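Local coordinates for Thg1-like uncharacterized protein (Bacillus thuringiensis, PDB 4KGM) that probably adds nucleotides to the 5' end of tRNA, in the 3'-to-5' direction, using a polymerase palm-like catalytic domain that binds ATP and magnesium, at residues A[28-33]-A[73-78]; A[32-37]-A[126-131]; A[135-140]-A[235-240]; A[62-67]-A[79-84]. One frame throughout, in Å; residues are numbered along the deposited sequence. Where two conformers were deposited one is given.

Contact 1: A[28-33]-A[73-78]. With MG (magnesium ion), chain G; MG (magnesium ion), chain H; ATP (adenosine-5'-triphosphate), chain E.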
# COMPACT_ATOMS: atom_id res chain seq x y z
N ARG A 28 -6.92 0.40 -16.39
CA ARG A 28 -7.95 1.22 -17.00
C ARG A 28 -7.52 2.68 -17.14
O ARG A 28 -7.00 3.29 -16.20
CB ARG A 28 -9.29 1.13 -16.25
CG ARG A 28 -10.44 1.82 -16.99
CD ARG A 28 -11.82 1.43 -16.47
NE ARG A 28 -12.09 1.97 -15.14
CZ ARG A 28 -12.21 1.24 -14.04
NH1 ARG A 28 -12.09 -0.08 -14.10
NH2 ARG A 28 -12.46 1.82 -12.87
N ILE A 29 -7.72 3.23 -18.33
CA ILE A 29 -7.40 4.62 -18.61
C ILE A 29 -8.68 5.35 -18.96
O ILE A 29 -9.43 4.92 -19.81
CB ILE A 29 -6.39 4.70 -19.78
CG1 ILE A 29 -5.03 4.18 -19.34
CG2 ILE A 29 -6.24 6.12 -20.27
CD1 ILE A 29 -4.24 3.55 -20.45
N ASP A 30 -8.94 6.46 -18.28
CA ASP A 30 -10.17 7.22 -18.51
C ASP A 30 -9.89 8.70 -18.78
O ASP A 30 -9.16 9.34 -18.03
CB ASP A 30 -11.11 7.07 -17.31
CG ASP A 30 -12.50 7.61 -17.59
OD1 ASP A 30 -12.72 8.83 -17.43
OD2 ASP A 30 -13.39 6.81 -17.96
N GLY A 31 -10.49 9.22 -19.84
CA GLY A 31 -10.29 10.60 -20.24
C GLY A 31 -10.75 11.60 -19.18
O GLY A 31 -11.81 11.44 -18.58
N ALA A 32 -9.94 12.62 -18.96
CA ALA A 32 -10.25 13.64 -17.96
C ALA A 32 -11.15 14.73 -18.54
O ALA A 32 -10.82 15.34 -19.56
CB ALA A 32 -8.97 14.25 -17.40
N HIS A 33 -12.28 14.97 -17.88
CA HIS A 33 -13.24 16.00 -18.28
C HIS A 33 -13.64 15.87 -19.75
O HIS A 33 -13.62 16.85 -20.49
CB HIS A 33 -12.67 17.40 -18.03
CG HIS A 33 -12.26 17.63 -16.61
ND1 HIS A 33 -13.14 17.54 -15.55
CD2 HIS A 33 -11.06 17.96 -16.07
CE1 HIS A 33 -12.50 17.80 -14.43
NE2 HIS A 33 -11.24 18.06 -14.71
N GLN A 73 -14.56 1.70 -24.71
CA GLN A 73 -15.94 2.15 -24.60
C GLN A 73 -15.94 3.58 -24.08
O GLN A 73 -15.23 3.89 -23.12
CB GLN A 73 -16.73 1.23 -23.66
CG GLN A 73 -17.91 1.91 -22.99
CD GLN A 73 -17.62 2.28 -21.55
OE1 GLN A 73 -17.66 3.45 -21.18
NE2 GLN A 73 -17.34 1.28 -20.72
N SER A 74 -16.71 4.45 -24.72
CA SER A 74 -16.75 5.87 -24.37
C SER A 74 -15.35 6.48 -24.34
O SER A 74 -14.64 6.48 -25.34
CB SER A 74 -17.45 6.08 -23.02
OG SER A 74 -18.72 5.45 -23.00
N ASP A 75 -14.96 6.99 -23.18
CA ASP A 75 -13.66 7.62 -23.02
C ASP A 75 -12.73 6.79 -22.14
O ASP A 75 -11.76 7.31 -21.59
CB ASP A 75 -13.81 9.03 -22.44
CG ASP A 75 -14.31 9.01 -21.01
OD1 ASP A 75 -15.06 8.07 -20.65
OD2 ASP A 75 -13.96 9.93 -20.24
N GLU A 76 -13.03 5.51 -21.99
CA GLU A 76 -12.22 4.64 -21.14
C GLU A 76 -11.55 3.52 -21.93
O GLU A 76 -12.06 3.07 -22.95
CB GLU A 76 -13.06 4.06 -20.00
CG GLU A 76 -13.89 2.85 -20.40
CD GLU A 76 -14.53 2.18 -19.21
OE1 GLU A 76 -14.82 2.87 -18.21
OE2 GLU A 76 -14.74 0.95 -19.27
N ILE A 77 -10.39 3.10 -21.44
CA ILE A 77 -9.62 2.03 -22.08
C ILE A 77 -9.13 1.03 -21.03
O ILE A 77 -8.31 1.36 -20.18
CB ILE A 77 -8.41 2.58 -22.84
CG1 ILE A 77 -8.86 3.48 -24.00
CG2 ILE A 77 -7.54 1.45 -23.37
CD1 ILE A 77 -7.71 4.02 -24.82
N SER A 78 -9.64 -0.20 -21.10
CA SER A 78 -9.20 -1.26 -20.20
C SER A 78 -8.21 -2.18 -20.91
O SER A 78 -8.44 -2.58 -22.05
CB SER A 78 -10.39 -2.06 -19.68
OG SER A 78 -11.17 -1.30 -18.77
MG MG G . -13.72 10.53 -18.21
MG MG H . -15.48 7.78 -18.36
PG ATP E . -14.08 12.75 -15.45
O1G ATP E . -15.06 12.19 -14.45
O2G ATP E . -13.11 13.77 -14.88
O3G ATP E . -13.42 11.71 -16.32
PB ATP E . -15.77 12.97 -17.71
O1B ATP E . -14.76 12.28 -18.60
O2B ATP E . -16.67 14.03 -18.30
O3B ATP E . -15.01 13.62 -16.45
PA ATP E . -17.20 10.59 -17.88
O1A ATP E . -18.35 9.92 -17.17
O2A ATP E . -15.97 9.80 -18.27
O3A ATP E . -16.72 11.86 -17.03
O5' ATP E . -17.76 11.32 -19.21
C5' ATP E . -17.51 10.78 -20.50
C4' ATP E . -18.02 11.76 -21.56
O4' ATP E . -17.41 11.51 -22.82
C3' ATP E . -19.52 11.65 -21.75
O3' ATP E . -20.16 12.83 -21.25
C2' ATP E . -19.73 11.54 -23.25
O2' ATP E . -20.63 12.56 -23.70
C1' ATP E . -18.36 11.74 -23.87
N9 ATP E . -18.14 10.80 -25.00
C8 ATP E . -17.68 9.54 -24.91
N7 ATP E . -17.60 8.96 -26.13
C5 ATP E . -18.01 9.86 -27.04
C6 ATP E . -18.17 9.91 -28.51
N6 ATP E . -17.87 8.83 -29.28
N1 ATP E . -18.63 11.06 -29.06
C2 ATP E . -18.93 12.13 -28.31
N3 ATP E . -18.81 12.16 -26.97
C4 ATP E . -18.36 11.08 -26.29
O HOH W 1 -15.93 6.74 -16.75
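Asp-75 and Asp-30, the two metal-binding carboxylates of a polymerase palm-like domain, face each other between antiparallel strands 25-31 and 76-81, Asp-75 just ahead of the latter. The second segment begins in the type II' turn from Gln-73 to Glu-76, which reverses the chain into strand 76-81 and carries Ser-74 beside the base of ATP, its CA 3.7 Å from N7. Asp-75 follows. Its CG lies between its own backbone N and carbonyl carbon (chi1 67°), which sends the carboxylate toward Asp-30; the two planes stand 82° apart, and each group spans both magnesium ions. One ion takes Asp-30 OD1, the carbonyl O of Gly-31, Asp-75 OD2 and an oxygen from each of the three phosphates, six ligands in all. The other takes Asp-30 OD2 and Asp-75 OD1, both at 2.3 Å, with ATP O2A and a water. This is the two-metal site characteristic of palm-type polymerases, and O2A bridges the ions. Asp-75 O accepts a hydrogen bond from Gly-31 N at 2.9 Å. Glu-76 pairs with Asp-30 on the same sheet face; its CB packs 3.4 Å from Asp-30 OD2, while its carboxylate end is salt-bridged to Arg-147. The Arg-28 guanidinium lies nearby without aiming an N-H at that carboxylate, and is instead bridged to Glu-12 of the second subunit. Ile-77 and Ile-29 share the other face, Ile-77 packing on helix 47-63 and Ile-29 on helix 97-119, and their backbones exchange two hydrogen bonds. Last comes Ser-78, whose OG is hydrogen-bonded to Tyr-143 OH and touches Arg-28 CD at 3.6 Å.

Contact 2: A[32-37]-A[126-131]. With ATP (adenosine-5'-triphosphate), chain E; PO4 (phosphate ion), chain F.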
# COMPACT_ATOMS: atom_id res chain seq x y z
N ALA A 32 -9.94 12.62 -18.96
CA ALA A 32 -10.25 13.64 -17.96
C ALA A 32 -11.15 14.73 -18.54
O ALA A 32 -10.82 15.34 -19.56
CB ALA A 32 -8.97 14.25 -17.40
N HIS A 33 -12.28 14.97 -17.88
CA HIS A 33 -13.24 16.00 -18.28
C HIS A 33 -13.64 15.87 -19.75
O HIS A 33 -13.62 16.85 -20.49
CB HIS A 33 -12.67 17.40 -18.03
CG HIS A 33 -12.26 17.63 -16.61
ND1 HIS A 33 -13.14 17.54 -15.55
CD2 HIS A 33 -11.06 17.96 -16.07
CE1 HIS A 33 -12.50 17.80 -14.43
NE2 HIS A 33 -11.24 18.06 -14.71
N PHE A 34 -14.01 14.66 -20.16
CA PHE A 34 -14.37 14.43 -21.56
C PHE A 34 -15.80 14.84 -21.88
O PHE A 34 -16.32 14.54 -22.95
CB PHE A 34 -14.08 12.98 -21.97
CG PHE A 34 -12.79 12.82 -22.71
CD1 PHE A 34 -11.63 13.40 -22.23
CD2 PHE A 34 -12.73 12.09 -23.89
CE1 PHE A 34 -10.43 13.26 -22.91
CE2 PHE A 34 -11.54 11.95 -24.57
CZ PHE A 34 -10.38 12.53 -24.08
N HIS A 35 -16.43 15.53 -20.94
CA HIS A 35 -17.74 16.14 -21.17
C HIS A 35 -17.52 17.49 -21.85
O HIS A 35 -18.35 17.95 -22.63
CB HIS A 35 -18.48 16.33 -19.85
CG HIS A 35 -17.71 17.13 -18.84
ND1 HIS A 35 -16.78 16.57 -17.99
CD2 HIS A 35 -17.73 18.46 -18.55
CE1 HIS A 35 -16.27 17.51 -17.22
NE2 HIS A 35 -16.82 18.66 -17.54
N THR A 36 -16.39 18.11 -21.53
CA THR A 36 -16.00 19.39 -22.09
C THR A 36 -15.22 19.19 -23.38
O THR A 36 -15.44 19.89 -24.37
CB THR A 36 -15.11 20.18 -21.10
OG1 THR A 36 -15.82 20.41 -19.88
CG2 THR A 36 -14.68 21.51 -21.70
N TYR A 37 -14.30 18.23 -23.36
CA TYR A 37 -13.46 17.94 -24.51
C TYR A 37 -14.27 17.47 -25.71
O TYR A 37 -13.96 17.80 -26.85
CB TYR A 37 -12.40 16.90 -24.15
CG TYR A 37 -11.46 16.56 -25.29
CD1 TYR A 37 -10.36 17.36 -25.56
CD2 TYR A 37 -11.67 15.44 -26.08
CE1 TYR A 37 -9.49 17.06 -26.59
CE2 TYR A 37 -10.81 15.13 -27.12
CZ TYR A 37 -9.73 15.94 -27.37
OH TYR A 37 -8.87 15.64 -28.40
N ALA A 126 -5.98 16.90 -24.62
CA ALA A 126 -6.70 15.84 -23.93
C ALA A 126 -5.78 15.18 -22.90
O ALA A 126 -4.61 14.93 -23.18
CB ALA A 126 -7.22 14.81 -24.92
N THR A 127 -6.32 14.91 -21.72
CA THR A 127 -5.57 14.22 -20.68
C THR A 127 -6.31 12.99 -20.18
O THR A 127 -7.53 12.86 -20.36
CB THR A 127 -5.26 15.15 -19.49
OG1 THR A 127 -6.47 15.74 -19.01
CG2 THR A 127 -4.29 16.24 -19.91
N PHE A 128 -5.58 12.08 -19.55
CA PHE A 128 -6.14 10.82 -19.07
C PHE A 128 -5.60 10.49 -17.68
O PHE A 128 -4.53 10.95 -17.29
CB PHE A 128 -5.76 9.68 -20.02
CG PHE A 128 -6.31 9.83 -21.41
CD1 PHE A 128 -5.64 10.60 -22.35
CD2 PHE A 128 -7.47 9.19 -21.78
CE1 PHE A 128 -6.14 10.74 -23.63
CE2 PHE A 128 -7.98 9.32 -23.06
CZ PHE A 128 -7.31 10.09 -23.99
N ASP A 129 -6.36 9.70 -16.93
CA ASP A 129 -5.86 9.15 -15.69
C ASP A 129 -5.58 7.67 -15.90
O ASP A 129 -6.01 7.10 -16.91
CB ASP A 129 -6.86 9.34 -14.55
CG ASP A 129 -7.86 8.21 -14.45
OD1 ASP A 129 -8.46 7.84 -15.49
OD2 ASP A 129 -8.05 7.69 -13.34
N GLY A 130 -4.88 7.05 -14.96
CA GLY A 130 -4.57 5.64 -15.07
C GLY A 130 -4.62 4.94 -13.72
O GLY A 130 -4.23 5.51 -12.70
N ARG A 131 -5.10 3.71 -13.72
CA ARG A 131 -5.14 2.91 -12.50
C ARG A 131 -4.90 1.44 -12.82
O ARG A 131 -5.40 0.92 -13.82
CB ARG A 131 -6.48 3.09 -11.77
CG ARG A 131 -7.70 2.64 -12.56
CD ARG A 131 -8.98 3.11 -11.91
NE ARG A 131 -9.10 4.56 -11.93
CZ ARG A 131 -10.12 5.24 -11.42
NH1 ARG A 131 -11.12 4.60 -10.84
NH2 ARG A 131 -10.14 6.57 -11.49
PG ATP E . -14.08 12.75 -15.45
O1G ATP E . -15.06 12.19 -14.45
O2G ATP E . -13.11 13.77 -14.88
O3G ATP E . -13.42 11.71 -16.32
PB ATP E . -15.77 12.97 -17.71
O1B ATP E . -14.76 12.28 -18.60
O2B ATP E . -16.67 14.03 -18.30
O3B ATP E . -15.01 13.62 -16.45
PA ATP E . -17.20 10.59 -17.88
O1A ATP E . -18.35 9.92 -17.17
O2A ATP E . -15.97 9.80 -18.27
O3A ATP E . -16.72 11.86 -17.03
O5' ATP E . -17.76 11.32 -19.21
C5' ATP E . -17.51 10.78 -20.50
C4' ATP E . -18.02 11.76 -21.56
O4' ATP E . -17.41 11.51 -22.82
C3' ATP E . -19.52 11.65 -21.75
O3' ATP E . -20.16 12.83 -21.25
C2' ATP E . -19.73 11.54 -23.25
O2' ATP E . -20.63 12.56 -23.70
C1' ATP E . -18.36 11.74 -23.87
N9 ATP E . -18.14 10.80 -25.00
C8 ATP E . -17.68 9.54 -24.91
N7 ATP E . -17.60 8.96 -26.13
C5 ATP E . -18.01 9.86 -27.04
C6 ATP E . -18.17 9.91 -28.51
N6 ATP E . -17.87 8.83 -29.28
N1 ATP E . -18.63 11.06 -29.06
C2 ATP E . -18.93 12.13 -28.31
N3 ATP E . -18.81 12.16 -26.97
C4 ATP E . -18.36 11.08 -26.29
P PO4 F . -12.76 8.06 -9.41
O1 PO4 F . -11.82 8.57 -8.35
O2 PO4 F . -14.02 8.89 -9.40
O3 PO4 F . -12.10 8.16 -10.76
O4 PO4 F . -13.11 6.61 -9.12
O HOH W 2 -9.21 16.36 -21.30
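Ala-32 and Thr-127 join the triphosphate-binding loop that follows strand 25-31 to the start of edge strand 128-134 in the palm-like sheet. Ala-32 N donates to Thr-127 O over 2.8 Å in an almost straight bond (177°), although the donor is tilted from the carbonyl plane. The Ala-32 methyl lies 3.3 Å from Thr-127 OG1, and a water receives the Thr-127 N-H and donates to Ala-32 O. Apolar groups close the other end. The Ala-126 methyl sits over one face of the Tyr-37 ring in a CH-pi contact, 3.9 Å from its centroid; Tyr-37 holds its CG anti to the backbone N (chi1 -179°), which brings the ring against Ala-126, just ahead of the strand. Phe-34 CZ meets the same methyl and Phe-128 CZ, the two phenyl planes inclined by 52°. Helix 97-119 backs this cluster through Phe-112, which meets Phe-128 edge-to-face.

Farther out, the loop grips ATP: Phe-34 N donates to O1B, His-35 ND1 to O2B in one of its two conformers, and His-33 N more weakly to O2G. Within short helix 34-37, Thr-36 N and Tyr-37 N donate to His-33 O. On the strand, Asp-129 is salt-bridged to Lys-99 of the second subunit and to Arg-131, itself bridged to Glu-12 of that subunit. The Arg-131 guanidinium edge meets a phosphate ion, probably from the crystallisation liquor, with NH2 donating to O3 at 2.6 Å.

Contact 3: A[135-140]-A[235-240]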
# COMPACT_ATOMS: atom_id res chain seq x y z
N LEU A 135 -6.41 -9.26 -10.71
CA LEU A 135 -7.66 -10.00 -10.66
C LEU A 135 -7.37 -11.49 -10.66
O LEU A 135 -6.44 -11.94 -11.32
CB LEU A 135 -8.54 -9.66 -11.87
CG LEU A 135 -9.33 -8.35 -11.85
CD1 LEU A 135 -10.16 -8.24 -13.12
CD2 LEU A 135 -10.23 -8.30 -10.63
N PRO A 136 -8.17 -12.25 -9.90
CA PRO A 136 -8.09 -13.71 -10.01
C PRO A 136 -8.54 -14.15 -11.40
O PRO A 136 -9.32 -13.45 -12.04
CB PRO A 136 -9.06 -14.21 -8.94
CG PRO A 136 -9.94 -13.05 -8.64
CD PRO A 136 -9.13 -11.82 -8.87
N GLN A 137 -8.04 -15.30 -11.86
CA GLN A 137 -8.32 -15.79 -13.21
C GLN A 137 -9.81 -15.92 -13.52
O GLN A 137 -10.24 -15.64 -14.64
CB GLN A 137 -7.61 -17.12 -13.45
CG GLN A 137 -6.11 -17.01 -13.63
CD GLN A 137 -5.44 -18.36 -13.81
OE1 GLN A 137 -5.50 -19.22 -12.92
NE2 GLN A 137 -4.81 -18.56 -14.95
N ASP A 138 -10.60 -16.34 -12.54
CA ASP A 138 -12.03 -16.55 -12.77
C ASP A 138 -12.85 -15.27 -12.56
O ASP A 138 -14.05 -15.33 -12.30
CB ASP A 138 -12.57 -17.70 -11.92
CG ASP A 138 -12.45 -17.45 -10.42
OD1 ASP A 138 -12.76 -18.37 -9.64
OD2 ASP A 138 -12.05 -16.34 -10.01
N GLU A 139 -12.19 -14.12 -12.67
CA GLU A 139 -12.86 -12.84 -12.54
C GLU A 139 -12.52 -11.90 -13.69
O GLU A 139 -13.06 -10.80 -13.79
CB GLU A 139 -12.54 -12.18 -11.20
CG GLU A 139 -13.20 -12.83 -9.99
CD GLU A 139 -14.63 -12.37 -9.77
OE1 GLU A 139 -15.37 -12.19 -10.77
OE2 GLU A 139 -15.02 -12.17 -8.60
N VAL A 140 -11.61 -12.34 -14.56
CA VAL A 140 -11.18 -11.53 -15.69
C VAL A 140 -12.31 -11.35 -16.70
O VAL A 140 -12.59 -10.24 -17.13
CB VAL A 140 -9.95 -12.13 -16.39
CG1 VAL A 140 -9.50 -11.22 -17.54
CG2 VAL A 140 -8.82 -12.33 -15.39
N GLN A 235 -9.42 -17.06 -23.13
CA GLN A 235 -8.38 -17.63 -23.98
C GLN A 235 -7.02 -17.01 -23.67
O GLN A 235 -5.98 -17.60 -23.96
CB GLN A 235 -8.72 -17.41 -25.46
CG GLN A 235 -8.90 -15.95 -25.84
CD GLN A 235 -9.13 -15.75 -27.32
OE1 GLN A 235 -8.53 -16.44 -28.15
NE2 GLN A 235 -10.00 -14.81 -27.67
N PHE A 236 -7.03 -15.81 -23.09
CA PHE A 236 -5.81 -15.11 -22.75
C PHE A 236 -5.50 -15.27 -21.26
O PHE A 236 -4.39 -14.97 -20.81
CB PHE A 236 -5.92 -13.62 -23.09
CG PHE A 236 -6.29 -13.35 -24.52
CD1 PHE A 236 -5.39 -13.60 -25.55
CD2 PHE A 236 -7.53 -12.83 -24.85
CE1 PHE A 236 -5.72 -13.35 -26.86
CE2 PHE A 236 -7.87 -12.57 -26.16
CZ PHE A 236 -6.97 -12.83 -27.17
N VAL A 237 -6.48 -15.75 -20.51
CA VAL A 237 -6.37 -15.86 -19.06
C VAL A 237 -5.72 -17.18 -18.64
O VAL A 237 -4.82 -17.20 -17.80
CB VAL A 237 -7.74 -15.74 -18.38
CG1 VAL A 237 -7.61 -15.84 -16.87
CG2 VAL A 237 -8.41 -14.44 -18.78
N TYR A 238 -6.18 -18.28 -19.22
CA TYR A 238 -5.62 -19.60 -18.92
C TYR A 238 -4.69 -20.06 -20.04
O TYR A 238 -5.14 -20.38 -21.14
CB TYR A 238 -6.74 -20.61 -18.69
CG TYR A 238 -7.73 -20.20 -17.62
CD1 TYR A 238 -7.50 -20.50 -16.28
CD2 TYR A 238 -8.89 -19.51 -17.95
CE1 TYR A 238 -8.40 -20.12 -15.30
CE2 TYR A 238 -9.79 -19.12 -16.97
CZ TYR A 238 -9.54 -19.43 -15.65
OH TYR A 238 -10.44 -19.06 -14.67
N LEU A 239 -3.40 -20.08 -19.75
CA LEU A 239 -2.39 -20.41 -20.75
C LEU A 239 -2.34 -21.90 -21.08
O LEU A 239 -2.55 -22.30 -22.22
CB LEU A 239 -1.01 -19.93 -20.30
N ASN A 240 -2.06 -22.72 -20.07
CA ASN A 240 -1.96 -24.16 -20.26
C ASN A 240 -3.32 -24.83 -20.42
O ASN A 240 -4.11 -24.44 -21.28
CB ASN A 240 -1.20 -24.80 -19.09
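A partly buried, mixed polar and apolar contact joins the loop between strand 128-134 and helix 140-160 to the C-terminal end of helix 231-237, near the last modelled residues. Its apolar half is Val-140 against Val-237: the two side chains lie side by side, pointing opposite ways, with CG1 of Val-140 3.6 Å from CG2 of Val-237. Val-237 CG1 packs mainly on Gln-137, 3.5 Å from its O and 3.7 Å from CB.

The polar half belongs to Gln-137. Its chain, extended beyond CG (chi2 178°), carries the amide alongside the helix end, where NE2 donates to Val-237 O over 3.2 Å. That donor stands above the carbonyl plane, 44° out of it. The same carbonyl also accepts from Tyr-84 OH, so two donors grip it. Tyr-238 lies obliquely across Gln-137, ring and amide planes 40° apart; its CE1 is 3.6 Å from Gln-137 CB and its OH 3.4 Å from Gln-137 C. The Asp-138 carboxylate itself turns outward to a salt bridge with Arg-22 of the third subunit.

Around this junction, Val-140 at the start of helix 140-160 and Phe-236 of helix 231-237 both rest on Leu-80 of strand 76-81, and Phe-236 also touches strand 67-73.

Contact 4: A[62-67]-A[79-84]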
# COMPACT_ATOMS: atom_id res chain seq x y z
N GLN A 62 0.73 -2.48 -28.34
CA GLN A 62 2.01 -2.69 -29.00
C GLN A 62 3.20 -2.41 -28.08
O GLN A 62 4.29 -2.94 -28.29
CB GLN A 62 2.12 -1.80 -30.24
CG GLN A 62 1.22 -2.22 -31.40
CD GLN A 62 1.05 -1.13 -32.43
OE1 GLN A 62 1.12 0.06 -32.12
NE2 GLN A 62 0.82 -1.53 -33.68
N ASN A 63 2.98 -1.58 -27.06
CA ASN A 63 4.08 -1.12 -26.22
C ASN A 63 4.04 -1.60 -24.77
O ASN A 63 4.90 -1.24 -23.97
CB ASN A 63 4.18 0.41 -26.26
CG ASN A 63 4.76 0.93 -27.56
OD1 ASN A 63 5.98 1.07 -27.69
ND2 ASN A 63 3.90 1.20 -28.53
N ILE A 64 3.04 -2.41 -24.44
CA ILE A 64 2.90 -2.91 -23.07
C ILE A 64 3.25 -4.39 -22.98
O ILE A 64 2.61 -5.23 -23.61
CB ILE A 64 1.48 -2.67 -22.52
CG1 ILE A 64 1.23 -1.17 -22.34
CG2 ILE A 64 1.30 -3.40 -21.20
CD1 ILE A 64 -0.17 -0.84 -21.88
N MET A 65 4.27 -4.70 -22.18
CA MET A 65 4.72 -6.08 -22.00
C MET A 65 3.64 -6.94 -21.37
O MET A 65 3.14 -6.64 -20.29
CB MET A 65 5.99 -6.12 -21.14
CG MET A 65 6.52 -7.52 -20.88
SD MET A 65 7.98 -7.54 -19.81
CE MET A 65 9.04 -6.36 -20.65
N GLY A 66 3.27 -8.02 -22.07
CA GLY A 66 2.27 -8.94 -21.57
C GLY A 66 0.84 -8.59 -21.93
O GLY A 66 -0.10 -9.25 -21.49
N ALA A 67 0.66 -7.55 -22.75
CA ALA A 67 -0.68 -7.13 -23.16
C ALA A 67 -1.36 -8.18 -24.03
O ALA A 67 -0.81 -8.63 -25.04
CB ALA A 67 -0.61 -5.79 -23.90
N ILE A 79 -7.13 -2.52 -20.22
CA ILE A 79 -6.09 -3.37 -20.80
C ILE A 79 -5.82 -4.58 -19.91
O ILE A 79 -5.55 -4.44 -18.72
CB ILE A 79 -4.78 -2.60 -21.00
CG1 ILE A 79 -5.04 -1.31 -21.78
CG2 ILE A 79 -3.75 -3.47 -21.71
CD1 ILE A 79 -3.89 -0.33 -21.75
N LEU A 80 -5.91 -5.78 -20.50
CA LEU A 80 -5.60 -7.01 -19.78
C LEU A 80 -4.14 -7.39 -19.98
O LEU A 80 -3.69 -7.63 -21.10
CB LEU A 80 -6.49 -8.16 -20.25
CG LEU A 80 -6.04 -9.56 -19.82
CD1 LEU A 80 -6.06 -9.71 -18.30
CD2 LEU A 80 -6.88 -10.64 -20.47
N ILE A 81 -3.40 -7.44 -18.88
CA ILE A 81 -1.99 -7.82 -18.92
C ILE A 81 -1.76 -9.12 -18.15
O ILE A 81 -2.20 -9.25 -17.01
CB ILE A 81 -1.09 -6.72 -18.32
CG1 ILE A 81 -1.47 -5.35 -18.88
CG2 ILE A 81 0.37 -7.02 -18.59
CD1 ILE A 81 -0.71 -4.21 -18.25
N THR A 82 -1.08 -10.06 -18.78
CA THR A 82 -0.70 -11.30 -18.11
C THR A 82 0.82 -11.43 -18.09
O THR A 82 1.49 -11.03 -19.03
CB THR A 82 -1.30 -12.55 -18.80
OG1 THR A 82 -0.75 -12.68 -20.12
CG2 THR A 82 -2.82 -12.43 -18.89
N ASN A 83 1.35 -11.98 -17.00
CA ASN A 83 2.79 -12.11 -16.84
C ASN A 83 3.21 -13.52 -16.42
O ASN A 83 4.23 -13.69 -15.75
CB ASN A 83 3.30 -11.10 -15.82
CG ASN A 83 2.57 -11.19 -14.49
OD1 ASN A 83 1.74 -12.08 -14.29
ND2 ASN A 83 2.87 -10.27 -13.58
N TYR A 84 2.42 -14.51 -16.81
CA TYR A 84 2.69 -15.89 -16.42
C TYR A 84 2.60 -16.85 -17.60
O TYR A 84 2.28 -18.03 -17.43
CB TYR A 84 1.72 -16.33 -15.32
CG TYR A 84 0.27 -16.00 -15.61
CD1 TYR A 84 -0.29 -14.80 -15.17
CD2 TYR A 84 -0.54 -16.88 -16.31
CE1 TYR A 84 -1.61 -14.50 -15.43
CE2 TYR A 84 -1.86 -16.58 -16.57
CZ TYR A 84 -2.40 -15.39 -16.13
OH TYR A 84 -3.71 -15.08 -16.39
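Ile-64 overlaps two isoleucines of strand 76-81, closing a helix-to-strand connection in the palm-like sheet: helix 47-63 ends here and strand 67-73 begins, antiparallel to 76-81. The CD1 ends of Ile-64 and Ile-79 meet at 3.8 Å. Ile-81 lies roughly perpendicular to Ile-64, and its CD1 is 3.7 Å from Ile-64 CG2. The two ends of Ile-64 thus engage different neighbours: with CG1 beside the backbone N (chi1 -67°), the CD1 arm goes to Ile-79 while the CG2 branch meets Ile-81.

Between helix and strand the chain makes a type II turn from Ile-64 to Ala-67, closed by Ala-67 N to Ile-64 O at 3.2 Å. Gly-66 adopts a positive phi of 89° at the third position of this turn, and its CA lies 3.4 Å from Thr-82 O in a CA-H...O contact. That shows how closely the turn sits against the strand, as does Met-65 O, only 3.3 Å from Ile-81 CG2. Ala-67 then pairs with Ile-81 as a non-hydrogen-bonded antiparallel pair. Trp-92 packs on Ile-64 from outside the two segments. One backbone bond seals the junction: Thr-82 N donates to Gly-66 O over 3.0 Å, at 166°.

How the contacts relate
Contacts 1 and 2 form the nucleotide site together: their centres are 7 Å apart, they share Ala-32 and His-33, and both touch ATP. Strand 25-31 lies between their other strands; Asp-30 O and Asp-129 N, 3.0 Å apart, probably form a hydrogen bond. Contact 4 continues strand 76-81 away from the metals, its centre about 18 Å from that of contact 1, yet Ile-29 CD1 and Ile-79 CD1 still pack at 4.1 Å. Contact 3 is more remote, about 23 Å from contact 1 between centres and 29 Å from contact 2, but its centre is about 13 Å from that of contact 4, and the two touch where Phe-236 O lies 3.6 Å from Thr-82 CG2.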